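Local coordinates for protein protease Do-like 2, chloroplastic (Arabidopsis thaliana, PDB 4FLN) that cleaves photodamaged D1 protein of photosystem II as a chloroplast serine protease, and carries PDZ domains beside its trypsin-like protease domain, at residues D289-L294 and V350-L354; V361-I365 and L383-I388; F411-V417 and I447-L453. One frame throughout, in Å; residues are numbered along the deposited sequence.

Overall arrangement
All three contacts lie in the PDZ part of the chain, each only partly buried. Contact 2 is the most central, its centre about 10 Å from that of the chain, with side chains about 12 Å from those of His91 and Asp122, probable charge-relay residues; contacts 1 and 3, at about 23 and 19 Å, lie away from that site. In contact 1 a loop of the first PDZ domain leans on strand 346-353 through a carboxylate and valines. Contacts 2 and 3 share the second PDZ domain and touch between Leu383 and Ile416. Both hold a helix start: contact 2 with a buried glutamate, tyrosine and prolines, contact 3 with an asparagine N-cap, a glutamine amide bond and a cation-pi stack.

Contact 1 of 3, residues D289-L294 and V350-L354; sequences DASKVL and VQVVL
The carboxylate of Asp289 lies between two valine methyl groups: Val353 CG2 sits above one side of its plane, offset toward OD2, and Val293 CG2, from the same loop, lies beyond the other. OD2 takes the backbone N-H of Val353 at 2.8 Å from N in an almost straight bond (179°), met on the anti side and 19° out of the carboxylate plane. This is the first PDZ domain, where the loop between strands 279-284 and 299-303 folds against strand 346-353. Val350 and Val352 pair through their backbones with Ile339 and Ala337 of strand 336-343, whereas the N-H of Val353, on the other side, goes to the aspartate, much as a further strand might take it. A chi1 of 178° swings the Asp289 carboxylate away from its own backbone N and across the Val353 side chain at about a right angle. A water links the backbones here, accepting from Asp289 N at 2.8 Å and reaching Val353 O through a weak bond.

Farther back along the strand the contact becomes apolar. Val293 and Val350 lie alongside one another, pointing in opposite senses, with Val293 CG1 meeting Val350 CG2 at 3.4 Å. The same Val293 CG1 also reaches Val352 CG2 at 4.0 Å. Val352 is buried, with Leu255 and Ile339 against it, while Val293 O is bound by Arg343 of strand 336-343. Ala290 CB lies near Val352 CG1, and Leu294 CD2 touches Val350 CG2 at 4.2 Å.

Contact 2 of 3, residues V361-I365 and L383-I388; sequences VPYHI and LSEPLI
Hydrogen bonding between the segments rests on Glu385 N, which donates to Pro362 O at 3.0 Å; the bond is straight (178°) and meets the oxygen nearly along the C=O axis. Within 383-388, Ser384 is the N-cap of helix 385-391, its OG accepting weakly from Leu387 N at 3.3 Å. The loop carbonyl of Pro362 thus takes up the first N-H of the helix, while the serine hydroxyl group serves one deeper in the first turn. Pro386, with no N-H to offer, suits that first turn.

The polar and aromatic part is a buried glutamate laid over a tyrosine. Glu385 and Tyr363 run side by side in the same direction, carboxylate and ring planes 23° apart. A bend at chi2 (71°) folds the acid over the ring, placing OE1 3.7 Å above the plane and over the ring centre, while CG meets Tyr363 CE1 at 3.4 Å. The other oxygen, OE2, forms a salt bridge with Arg405 of helix 398-406. All this belongs to the second PDZ domain, where the loop between strands 346-353 and 373-375 passes the helix start; a modified side chain of the bound peptide also packs on Tyr363, and His359 meets its ring edge-to-face.

Apolar contacts flank the glutamate. Val361 CG2 touches Leu383 CD1 at 3.8 Å. Toward the protease domain, Ile365 CG1 reaches Pro386 CG at 3.9 Å, the two side chains running in opposite senses, with Tyr62 against both.

Contact 3 of 3, residues F411-V417 and I447-L453; sequences FRGEQIV and IRNIHHL
Arg448 lays its guanidinium flat on the Phe411 ring, planes 19° apart, a cation-pi stack with CZ 4.0 Å from the ring centroid. A bend at chi3 (105°) turns the group over the face, and Glu414 CB lies on the opposite face. Beside the stack, Gln415 N donates to Arg448 O at 3.2 Å, in the carbonyl plane, and Gly413 O takes a weak bond from Asn449 ND2. The extended Gln415 side chain then reaches forward so that OE1 accepts from Ile450 N at 3.1 Å, the donor tilted out of the amide plane. Val417 CG2 packs on Ile447 CG2 at 3.9 Å.

The next shell sets these groups in place. Phe411 to Glu414 form a type II turn with Gly413 at its third position. Asn449 OD1 accepts from His452 N at 2.9 Å and weakly from His451 N. The ring of His452 in turn takes Arg448 N on ND1 at 3.0 Å, in the ring plane. Tyr507 lies against both histidines. Asn449 is thus the N-cap of helix 450-459, and the Gln415 amide oxygen holds the first N-H of that helix, tying it to the approach to strand 417-422 in the second PDZ domain.

Contact 1 of 3, residues D289-L294 and V350-L354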
# COMPACT_ATOMS: atom_id res chain seq x y z
N ASP B 289 -45.79 -15.37 -9.29
CA ASP B 289 -46.84 -16.19 -9.90
C ASP B 289 -46.28 -17.38 -10.66
O ASP B 289 -46.96 -18.39 -10.83
CB ASP B 289 -47.72 -15.35 -10.82
CG ASP B 289 -48.79 -16.19 -11.52
OD1 ASP B 289 -49.51 -16.94 -10.81
OD2 ASP B 289 -48.88 -16.11 -12.77
N ALA B 290 -45.03 -17.29 -11.08
CA ALA B 290 -44.39 -18.45 -11.65
C ALA B 290 -44.30 -19.37 -10.45
O ALA B 290 -44.77 -19.01 -9.37
CB ALA B 290 -43.02 -18.10 -12.14
N SER B 291 -43.77 -20.56 -10.62
CA SER B 291 -43.74 -21.51 -9.50
C SER B 291 -45.13 -22.01 -9.12
O SER B 291 -45.26 -23.07 -8.51
CB SER B 291 -43.15 -20.85 -8.25
OG SER B 291 -44.16 -20.17 -7.51
N LYS B 292 -46.17 -21.28 -9.52
CA LYS B 292 -47.51 -21.86 -9.58
C LYS B 292 -47.73 -22.35 -11.00
O LYS B 292 -48.68 -23.07 -11.27
CB LYS B 292 -48.57 -20.84 -9.18
CG LYS B 292 -48.64 -20.58 -7.68
CD LYS B 292 -49.65 -19.49 -7.38
CE LYS B 292 -50.71 -19.96 -6.38
NZ LYS B 292 -50.30 -19.73 -4.97
N VAL B 293 -46.82 -21.97 -11.88
CA VAL B 293 -46.97 -22.12 -13.32
C VAL B 293 -45.80 -22.89 -13.94
O VAL B 293 -46.02 -23.85 -14.68
CB VAL B 293 -47.11 -20.75 -14.02
CG1 VAL B 293 -47.48 -20.93 -15.48
CG2 VAL B 293 -48.14 -19.88 -13.31
N LEU B 294 -44.58 -22.37 -13.76
CA LEU B 294 -43.34 -23.07 -14.14
C LEU B 294 -42.80 -24.07 -13.10
O LEU B 294 -43.10 -23.97 -11.91
CB LEU B 294 -42.27 -22.05 -14.52
CG LEU B 294 -42.76 -21.06 -15.57
CD1 LEU B 294 -41.69 -20.05 -15.89
CD2 LEU B 294 -43.17 -21.80 -16.82
N VAL B 350 -48.31 -21.25 -21.51
CA VAL B 350 -48.80 -20.81 -20.20
C VAL B 350 -48.82 -19.28 -20.07
O VAL B 350 -48.15 -18.58 -20.83
CB VAL B 350 -47.99 -21.40 -19.03
CG1 VAL B 350 -47.63 -22.85 -19.31
CG2 VAL B 350 -46.74 -20.58 -18.77
N GLN B 351 -49.59 -18.77 -19.11
CA GLN B 351 -49.59 -17.35 -18.79
C GLN B 351 -48.95 -17.12 -17.42
O GLN B 351 -49.14 -17.91 -16.50
CB GLN B 351 -51.01 -16.79 -18.76
CG GLN B 351 -51.81 -17.02 -20.02
CD GLN B 351 -53.20 -16.42 -19.92
OE1 GLN B 351 -53.38 -15.22 -20.08
NE2 GLN B 351 -54.19 -17.27 -19.64
N VAL B 352 -48.20 -16.03 -17.29
CA VAL B 352 -47.56 -15.70 -16.02
C VAL B 352 -47.75 -14.24 -15.66
O VAL B 352 -47.55 -13.36 -16.49
CB VAL B 352 -46.06 -15.98 -16.06
CG1 VAL B 352 -45.47 -15.74 -14.68
CG2 VAL B 352 -45.80 -17.40 -16.51
N VAL B 353 -48.14 -13.98 -14.42
CA VAL B 353 -48.18 -12.61 -13.94
C VAL B 353 -46.76 -12.19 -13.60
O VAL B 353 -46.01 -12.96 -12.99
CB VAL B 353 -49.06 -12.46 -12.67
CG1 VAL B 353 -49.07 -11.00 -12.20
CG2 VAL B 353 -50.47 -12.97 -12.93
N LEU B 354 -46.39 -10.98 -14.00
CA LEU B 354 -45.07 -10.45 -13.72
C LEU B 354 -45.11 -9.36 -12.65
O LEU B 354 -45.75 -8.33 -12.83
CB LEU B 354 -44.44 -9.88 -14.99
CG LEU B 354 -44.64 -10.72 -16.24
CD1 LEU B 354 -44.11 -9.99 -17.46
CD2 LEU B 354 -43.98 -12.06 -16.05
O HOH W 1 -45.44 -12.59 -9.70

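Contact 2 of 3, residues V361-I365 and L383-I388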
# COMPACT_ATOMS: atom_id res chain seq x y z
N VAL B 361 -33.64 -9.50 1.64
CA VAL B 361 -32.77 -8.49 2.21
C VAL B 361 -32.77 -7.34 1.21
O VAL B 361 -32.11 -7.40 0.18
CB VAL B 361 -31.34 -9.04 2.35
CG1 VAL B 361 -30.38 -7.95 2.79
CG2 VAL B 361 -31.31 -10.22 3.31
N PRO B 362 -33.51 -6.27 1.53
CA PRO B 362 -33.75 -5.19 0.57
C PRO B 362 -32.54 -4.29 0.37
O PRO B 362 -31.73 -4.13 1.28
CB PRO B 362 -34.89 -4.40 1.22
CG PRO B 362 -34.72 -4.64 2.66
CD PRO B 362 -34.25 -6.06 2.78
N TYR B 363 -32.40 -3.74 -0.84
CA TYR B 363 -31.41 -2.70 -1.10
C TYR B 363 -31.92 -1.31 -0.73
O TYR B 363 -31.15 -0.46 -0.29
CB TYR B 363 -30.97 -2.73 -2.56
CG TYR B 363 -30.17 -3.97 -2.93
CD1 TYR B 363 -28.79 -3.94 -2.94
CD2 TYR B 363 -30.81 -5.17 -3.24
CE1 TYR B 363 -28.05 -5.07 -3.26
CE2 TYR B 363 -30.08 -6.30 -3.57
CZ TYR B 363 -28.70 -6.25 -3.58
OH TYR B 363 -27.96 -7.37 -3.90
N HIS B 364 -33.22 -1.08 -0.93
CA HIS B 364 -33.77 0.28 -0.90
C HIS B 364 -34.42 0.79 0.41
O HIS B 364 -34.66 1.99 0.54
CB HIS B 364 -34.71 0.46 -2.10
CG HIS B 364 -35.75 1.53 -1.93
ND1 HIS B 364 -35.44 2.82 -1.54
CD2 HIS B 364 -37.09 1.51 -2.10
CE1 HIS B 364 -36.54 3.54 -1.47
NE2 HIS B 364 -37.56 2.77 -1.81
N ILE B 365 -34.68 -0.09 1.37
CA ILE B 365 -35.30 0.30 2.65
C ILE B 365 -36.72 0.87 2.55
O ILE B 365 -37.36 1.12 3.57
CB ILE B 365 -34.46 1.34 3.46
CG1 ILE B 365 -32.97 1.18 3.20
CG2 ILE B 365 -34.80 1.26 4.95
CD1 ILE B 365 -32.38 2.26 2.29
N LEU B 383 -32.39 -7.17 8.57
CA LEU B 383 -31.15 -7.17 7.82
C LEU B 383 -31.44 -6.47 6.50
O LEU B 383 -32.46 -6.72 5.86
CB LEU B 383 -30.71 -8.62 7.57
CG LEU B 383 -29.24 -9.04 7.49
CD1 LEU B 383 -29.08 -10.02 6.34
CD2 LEU B 383 -28.30 -7.88 7.33
N SER B 384 -30.54 -5.57 6.11
CA SER B 384 -30.68 -4.88 4.84
C SER B 384 -29.30 -4.70 4.22
O SER B 384 -28.29 -4.81 4.90
CB SER B 384 -31.38 -3.53 5.02
OG SER B 384 -30.56 -2.60 5.70
N GLU B 385 -29.25 -4.41 2.93
CA GLU B 385 -27.96 -4.22 2.29
C GLU B 385 -27.19 -3.03 2.88
O GLU B 385 -26.01 -3.16 3.23
CB GLU B 385 -28.12 -4.11 0.77
CG GLU B 385 -27.27 -5.13 0.02
CD GLU B 385 -27.78 -6.56 0.17
OE1 GLU B 385 -29.01 -6.77 0.11
OE2 GLU B 385 -26.94 -7.48 0.33
N PRO B 386 -27.85 -1.87 3.03
CA PRO B 386 -27.22 -0.71 3.66
C PRO B 386 -26.61 -1.05 5.02
O PRO B 386 -25.49 -0.61 5.30
CB PRO B 386 -28.38 0.26 3.84
CG PRO B 386 -29.33 -0.09 2.77
CD PRO B 386 -29.23 -1.57 2.59
N LEU B 387 -27.32 -1.81 5.85
CA LEU B 387 -26.78 -2.21 7.15
C LEU B 387 -25.47 -2.98 7.00
O LEU B 387 -24.47 -2.68 7.65
CB LEU B 387 -27.80 -3.05 7.94
CG LEU B 387 -27.36 -3.52 9.34
CD1 LEU B 387 -26.78 -2.36 10.10
CD2 LEU B 387 -28.53 -4.12 10.10
N ILE B 388 -25.49 -3.98 6.13
CA ILE B 388 -24.30 -4.72 5.75
C ILE B 388 -23.20 -3.77 5.28
O ILE B 388 -22.09 -3.78 5.81
CB ILE B 388 -24.63 -5.75 4.64
CG1 ILE B 388 -25.68 -6.74 5.14
CG2 ILE B 388 -23.38 -6.47 4.17
CD1 ILE B 388 -26.10 -7.76 4.13

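Contact 3 of 3, residues F411-V417 and I447-L453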
# COMPACT_ATOMS: atom_id res chain seq x y z
N PHE B 411 -42.40 -15.91 1.44
CA PHE B 411 -43.73 -15.30 1.37
C PHE B 411 -43.58 -13.79 1.39
O PHE B 411 -42.52 -13.27 1.74
CB PHE B 411 -44.60 -15.77 2.52
CG PHE B 411 -43.97 -15.58 3.87
CD1 PHE B 411 -44.03 -14.36 4.52
CD2 PHE B 411 -43.30 -16.62 4.49
CE1 PHE B 411 -43.45 -14.18 5.75
CE2 PHE B 411 -42.71 -16.45 5.73
CZ PHE B 411 -42.79 -15.22 6.36
N ARG B 412 -44.63 -13.07 1.00
CA ARG B 412 -44.54 -11.61 0.99
C ARG B 412 -44.41 -11.14 2.43
O ARG B 412 -45.00 -11.73 3.33
CB ARG B 412 -45.76 -10.99 0.31
N GLY B 413 -43.62 -10.10 2.66
CA GLY B 413 -43.45 -9.54 3.99
C GLY B 413 -42.39 -10.20 4.87
O GLY B 413 -42.14 -9.75 5.99
N GLU B 414 -41.76 -11.26 4.38
CA GLU B 414 -40.73 -11.93 5.16
C GLU B 414 -39.49 -11.04 5.32
O GLU B 414 -39.12 -10.29 4.41
CB GLU B 414 -40.35 -13.27 4.53
CG GLU B 414 -39.34 -14.07 5.34
CD GLU B 414 -38.81 -15.28 4.59
OE1 GLU B 414 -39.31 -15.55 3.47
OE2 GLU B 414 -37.90 -15.97 5.10
N GLN B 415 -38.86 -11.13 6.48
CA GLN B 415 -37.60 -10.45 6.74
C GLN B 415 -36.71 -11.40 7.49
O GLN B 415 -37.15 -12.41 8.01
CB GLN B 415 -37.80 -9.21 7.61
CG GLN B 415 -38.52 -8.07 6.95
CD GLN B 415 -38.72 -6.90 7.90
OE1 GLN B 415 -38.83 -7.09 9.10
NE2 GLN B 415 -38.75 -5.69 7.36
N ILE B 416 -35.43 -11.06 7.52
CA ILE B 416 -34.48 -11.67 8.42
C ILE B 416 -34.34 -10.64 9.52
O ILE B 416 -33.96 -9.49 9.27
CB ILE B 416 -33.11 -11.91 7.74
CG1 ILE B 416 -33.26 -12.84 6.53
CG2 ILE B 416 -32.13 -12.52 8.71
CD1 ILE B 416 -31.99 -13.00 5.74
N VAL B 417 -34.69 -11.03 10.74
CA VAL B 417 -34.55 -10.13 11.86
C VAL B 417 -33.24 -10.45 12.55
O VAL B 417 -32.95 -11.61 12.86
CB VAL B 417 -35.69 -10.29 12.86
CG1 VAL B 417 -35.57 -9.24 13.96
CG2 VAL B 417 -37.02 -10.19 12.14
N ILE B 447 -40.39 -16.43 13.76
CA ILE B 447 -40.56 -15.00 13.52
C ILE B 447 -40.64 -14.69 12.02
O ILE B 447 -39.71 -14.99 11.26
CB ILE B 447 -39.42 -14.21 14.19
CG1 ILE B 447 -39.54 -14.34 15.71
CG2 ILE B 447 -39.45 -12.75 13.76
CD1 ILE B 447 -38.27 -14.06 16.47
N ARG B 448 -41.76 -14.11 11.60
CA ARG B 448 -42.00 -13.83 10.18
C ARG B 448 -41.30 -12.55 9.72
O ARG B 448 -40.70 -12.49 8.65
CB ARG B 448 -43.50 -13.74 9.91
CG ARG B 448 -44.30 -14.93 10.42
CD ARG B 448 -45.77 -14.85 10.01
NE ARG B 448 -46.06 -15.79 8.92
CZ ARG B 448 -46.41 -15.42 7.69
NH1 ARG B 448 -46.54 -14.14 7.39
NH2 ARG B 448 -46.65 -16.35 6.77
N ASN B 449 -41.39 -11.52 10.55
CA ASN B 449 -40.72 -10.25 10.30
C ASN B 449 -40.66 -9.49 11.61
O ASN B 449 -41.04 -10.03 12.65
CB ASN B 449 -41.48 -9.45 9.26
CG ASN B 449 -42.97 -9.41 9.54
OD1 ASN B 449 -43.41 -8.79 10.51
ND2 ASN B 449 -43.76 -10.06 8.70
N ILE B 450 -40.19 -8.25 11.60
CA ILE B 450 -39.97 -7.56 12.86
C ILE B 450 -41.24 -6.97 13.47
O ILE B 450 -41.29 -6.72 14.67
CB ILE B 450 -38.88 -6.49 12.73
CG1 ILE B 450 -38.45 -6.04 14.13
CG2 ILE B 450 -39.39 -5.34 11.89
CD1 ILE B 450 -37.33 -5.03 14.11
N HIS B 451 -42.26 -6.75 12.65
CA HIS B 451 -43.54 -6.27 13.13
C HIS B 451 -44.20 -7.40 13.90
O HIS B 451 -44.80 -7.21 14.96
CB HIS B 451 -44.42 -5.86 11.94
CG HIS B 451 -45.47 -4.85 12.26
ND1 HIS B 451 -46.59 -5.14 13.01
CD2 HIS B 451 -45.59 -3.54 11.91
CE1 HIS B 451 -47.34 -4.06 13.12
NE2 HIS B 451 -46.75 -3.08 12.46
N HIS B 452 -44.07 -8.61 13.35
CA HIS B 452 -44.52 -9.83 14.01
C HIS B 452 -43.83 -9.97 15.36
O HIS B 452 -44.49 -10.07 16.41
CB HIS B 452 -44.18 -11.03 13.12
CG HIS B 452 -44.72 -12.32 13.63
ND1 HIS B 452 -44.15 -13.54 13.31
CD2 HIS B 452 -45.77 -12.60 14.44
CE1 HIS B 452 -44.83 -14.51 13.90
NE2 HIS B 452 -45.81 -13.97 14.60
N LEU B 453 -42.50 -9.97 15.36
CA LEU B 453 -41.77 -10.06 16.61
C LEU B 453 -42.29 -9.03 17.60
O LEU B 453 -42.49 -9.34 18.77
CB LEU B 453 -40.27 -9.85 16.40
CG LEU B 453 -39.47 -9.89 17.70
CD1 LEU B 453 -39.57 -11.27 18.34
CD2 LEU B 453 -38.02 -9.48 17.47